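Local coordinates for protein putative conjugative transposon recombinase (Clostridium difficile, PDB 3G13) that probably binds DNA and exchanges its strands as a serine recombinase of a conjugative transposon, represented here by its N-terminal resolvase domain, at residues Leu6-Tyr11 with Lys40-Ala45. Sequence-based numbering, arbitrary orientation.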
ATOM      1  N   LEU A   6     -27.170  14.658  -0.065  1.00 19.27           N
ATOM      2  CA  LEU A   6     -25.881  14.205   0.396  1.00 16.84           C
ATOM      3  C   LEU A   6     -25.033  15.424   0.740  1.00 16.04           C
ATOM      4  O   LEU A   6     -24.905  16.334  -0.070  1.00 15.06           O
ATOM      5  CB  LEU A   6     -25.207  13.329  -0.670  1.00 15.74           C
ATOM      6  CG  LEU A   6     -23.891  12.644  -0.269  1.00 14.13           C
ATOM      7  CD1 LEU A   6     -24.150  11.369   0.557  1.00 13.92           C
ATOM      8  CD2 LEU A   6     -23.012  12.305  -1.520  1.00 14.17           C
ATOM      9  N   ARG A   7     -24.449  15.427   1.950  1.00 16.04           N
ATOM     10  CA  ARG A   7     -23.622  16.545   2.427  1.00 15.79           C
ATOM     11  C   ARG A   7     -22.169  16.315   2.010  1.00 14.77           C
ATOM     12  O   ARG A   7     -21.506  15.363   2.442  1.00 13.84           O
ATOM     13  CB  ARG A   7     -23.768  16.766   3.948  1.00 16.14           C
ATOM     14  CG  ARG A   7     -25.217  17.235   4.380  1.00 18.98           C
ATOM     15  CD  ARG A   7     -25.251  17.866   5.783  1.00 27.70           C
ATOM     16  NE  ARG A   7     -24.430  19.095   5.895  1.00 32.47           N
ATOM     17  CZ  ARG A   7     -24.802  20.331   5.537  1.00 32.45           C
ATOM     18  NH1 ARG A   7     -26.004  20.594   5.038  1.00 32.55           N
ATOM     19  NH2 ARG A   7     -23.951  21.327   5.690  1.00 35.56           N
ATOM     20  N   VAL A   8     -21.702  17.178   1.128  1.00 14.42           N
ATOM     21  CA  VAL A   8     -20.410  16.971   0.485  1.00 15.43           C
ATOM     22  C   VAL A   8     -19.416  18.031   0.924  1.00 16.03           C
ATOM     23  O   VAL A   8     -19.689  19.226   0.835  1.00 16.36           O
ATOM     24  CB  VAL A   8     -20.539  16.911  -1.056  1.00 15.21           C
ATOM     25  CG1 VAL A   8     -19.179  16.597  -1.717  1.00 11.89           C
ATOM     26  CG2 VAL A   8     -21.592  15.843  -1.455  1.00 15.18           C
ATOM     27  N   ALA A   9     -18.258  17.594   1.396  1.00 16.65           N
ATOM     28  CA  ALA A   9     -17.152  18.526   1.682  1.00 16.63           C
ATOM     29  C   ALA A   9     -15.972  18.321   0.721  1.00 17.56           C
ATOM     30  O   ALA A   9     -15.923  17.317  -0.024  1.00 17.00           O
ATOM     31  CB  ALA A   9     -16.685  18.324   3.136  1.00 16.93           C
ATOM     32  N   ALA A  10     -15.005  19.245   0.754  1.00 16.42           N
ATOM     33  CA  ALA A  10     -13.718  19.051   0.065  1.00 17.06           C
ATOM     34  C   ALA A  10     -12.623  19.358   1.037  1.00 17.78           C
ATOM     35  O   ALA A  10     -12.747  20.302   1.815  1.00 17.18           O
ATOM     36  CB  ALA A  10     -13.584  19.947  -1.175  1.00 16.85           C
ATOM     37  N   TYR A  11     -11.569  18.541   0.998  1.00 18.11           N
ATOM     38  CA  TYR A  11     -10.330  18.853   1.708  1.00 18.96           C
ATOM     39  C   TYR A  11      -9.183  19.240   0.779  1.00 18.94           C
ATOM     40  O   TYR A  11      -8.836  18.490  -0.137  1.00 19.53           O
ATOM     41  CB  TYR A  11      -9.899  17.727   2.663  1.00 18.62           C
ATOM     42  CG  TYR A  11      -8.672  18.194   3.412  1.00 20.43           C
ATOM     43  CD1 TYR A  11      -8.792  19.115   4.468  1.00 18.59           C
ATOM     44  CD2 TYR A  11      -7.387  17.811   3.001  1.00 17.73           C
ATOM     45  CE1 TYR A  11      -7.691  19.613   5.114  1.00 19.12           C
ATOM     46  CE2 TYR A  11      -6.261  18.291   3.669  1.00 19.37           C
ATOM     47  CZ  TYR A  11      -6.435  19.207   4.732  1.00 20.19           C
ATOM     48  OH  TYR A  11      -5.357  19.709   5.413  1.00 20.95           O
ATOM     49  N   LYS A  40     -27.456  18.202  -8.156  1.00 18.28           N
ATOM     50  CA  LYS A  40     -28.513  18.706  -7.276  1.00 19.64           C
ATOM     51  C   LYS A  40     -28.920  17.727  -6.176  1.00 19.50           C
ATOM     52  O   LYS A  40     -29.698  18.081  -5.289  1.00 19.45           O
ATOM     53  CB  LYS A  40     -29.723  19.153  -8.094  1.00 21.20           C
ATOM     54  CG  LYS A  40     -30.667  18.058  -8.476  1.00 25.75           C
ATOM     55  CD  LYS A  40     -31.699  18.583  -9.481  1.00 33.82           C
ATOM     56  CE  LYS A  40     -33.083  18.895  -8.855  1.00 38.07           C
ATOM     57  NZ  LYS A  40     -34.137  18.944  -9.963  1.00 40.04           N
ATOM     58  N   GLU A  41     -28.416  16.494  -6.221  1.00 17.27           N
ATOM     59  CA  GLU A  41     -28.627  15.559  -5.087  1.00 16.09           C
ATOM     60  C   GLU A  41     -27.666  15.848  -3.920  1.00 15.36           C
ATOM     61  O   GLU A  41     -27.754  15.235  -2.844  1.00 15.64           O
ATOM     62  CB  GLU A  41     -28.417  14.115  -5.539  1.00 15.14           C
ATOM     63  CG  GLU A  41     -29.260  13.703  -6.767  1.00 15.08           C
ATOM     64  CD  GLU A  41     -29.138  12.196  -6.994  1.00 16.15           C
ATOM     65  OE1 GLU A  41     -28.336  11.759  -7.826  1.00 19.89           O
ATOM     66  OE2 GLU A  41     -29.835  11.451  -6.293  1.00 19.91           O
ATOM     67  N   TRP A  42     -26.712  16.746  -4.161  1.00 14.55           N
ATOM     68  CA  TRP A  42     -25.682  17.084  -3.189  1.00 15.37           C
ATOM     69  C   TRP A  42     -25.882  18.494  -2.660  1.00 15.60           C
ATOM     70  O   TRP A  42     -26.470  19.349  -3.333  1.00 15.96           O
ATOM     71  CB  TRP A  42     -24.299  17.075  -3.857  1.00 14.06           C
ATOM     72  CG  TRP A  42     -23.838  15.728  -4.380  1.00 13.97           C
ATOM     73  CD1 TRP A  42     -24.429  14.501  -4.195  1.00 14.51           C
ATOM     74  CD2 TRP A  42     -22.658  15.495  -5.143  1.00 13.63           C
ATOM     75  NE1 TRP A  42     -23.688  13.517  -4.820  1.00 13.44           N
ATOM     76  CE2 TRP A  42     -22.599  14.097  -5.413  1.00 16.10           C
ATOM     77  CE3 TRP A  42     -21.659  16.326  -5.644  1.00 14.79           C
ATOM     78  CZ2 TRP A  42     -21.556  13.515  -6.160  1.00 14.87           C
ATOM     79  CZ3 TRP A  42     -20.624  15.759  -6.416  1.00 16.09           C
ATOM     80  CH2 TRP A  42     -20.592  14.356  -6.653  1.00 15.05           C
ATOM     81  N   VAL A  43     -25.359  18.725  -1.470  1.00 16.46           N
ATOM     82  CA  VAL A  43     -25.293  20.063  -0.877  1.00 17.67           C
ATOM     83  C   VAL A  43     -23.893  20.212  -0.310  1.00 18.12           C
ATOM     84  O   VAL A  43     -23.384  19.291   0.323  1.00 18.08           O
ATOM     85  CB  VAL A  43     -26.446  20.335   0.177  1.00 17.20           C
ATOM     86  CG1 VAL A  43     -26.416  19.329   1.351  1.00 18.89           C
ATOM     87  CG2 VAL A  43     -26.398  21.791   0.699  1.00 17.14           C
ATOM     88  N   LEU A  44     -23.265  21.359  -0.584  1.00 18.79           N
ATOM     89  CA  LEU A  44     -21.941  21.691  -0.056  1.00 19.66           C
ATOM     90  C   LEU A  44     -22.014  21.881   1.460  1.00 19.77           C
ATOM     91  O   LEU A  44     -22.811  22.705   1.953  1.00 18.96           O
ATOM     92  CB  LEU A  44     -21.381  22.951  -0.741  1.00 19.86           C
ATOM     93  CG  LEU A  44     -20.039  23.569  -0.277  1.00 21.74           C
ATOM     94  CD1 LEU A  44     -18.868  22.620  -0.455  1.00 19.31           C
ATOM     95  CD2 LEU A  44     -19.808  24.898  -1.012  1.00 24.51           C
ATOM     96  N   ALA A  45     -21.227  21.075   2.183  1.00 18.74           N
ATOM     97  CA  ALA A  45     -21.049  21.224   3.629  1.00 19.15           C
ATOM     98  C   ALA A  45     -20.062  22.372   3.818  1.00 19.20           C
ATOM     99  O   ALA A  45     -20.452  23.450   4.267  1.00 18.74           O
ATOM    100  CB  ALA A  45     -20.541  19.921   4.264  1.00 18.62           C
TER
HETATM  101  O   HOH W   1     -24.484  23.599   4.340  1.00 40.67           O
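Trp42 holds CG beside its own backbone N (chi1 -64°), and Val8 turns CG2 the corresponding way, anti to its carbonyl carbon, which brings that methyl over one face of the indole. The resulting CH-pi contact puts Val8 CG2 4.0 Å from the centroid of the five-membered ring of Trp42, displaced toward the rim, with its closest ring atom CG. Leu6 runs alongside the indole and points the same way; its CD2 comes to 3.6 Å from Trp42 NE1 at a slant to the ring.

The two strands pair in parallel, Leu6 with Trp42, Arg7 with Val43 and Val8 with Leu44. Leu6 N donates to Glu41 O, Leu6 O accepts from Val43 N, and Val8 N reaches Val43 O at 2.8 Å in a nearly straight bond (171°). Ala45 N donates to Val8 O at 2.8 Å, and the pairing runs on beyond it, with Ala10 bonded to Asp46.

Such pairing is what a beta-alpha-beta crossover produces: helix 25-37 connects strand 6-14 to strand 42-51, which is the outermost strand at this side of the chain's resolvase-type sheet. That helix covers the face that carries Trp42, Val8 and Leu44 along with Leu6; Met35 touches the indole and Ile36 touches Val8 and Leu44.

On the other face Arg7 lies beside Val43, its CG 3.9 Å from Val43 CG1. A bend at chi3 (62°) carries the guanidinium past Val43 CG1 to lie against Ala45, with Arg7 NH2 3.6 Å from Ala45 CA. A water in the guanidinium plane accepts from Arg7 NH2 at 2.7 Å and donates to Leu44 O, while Arg7 NE bonds to Glu75 O.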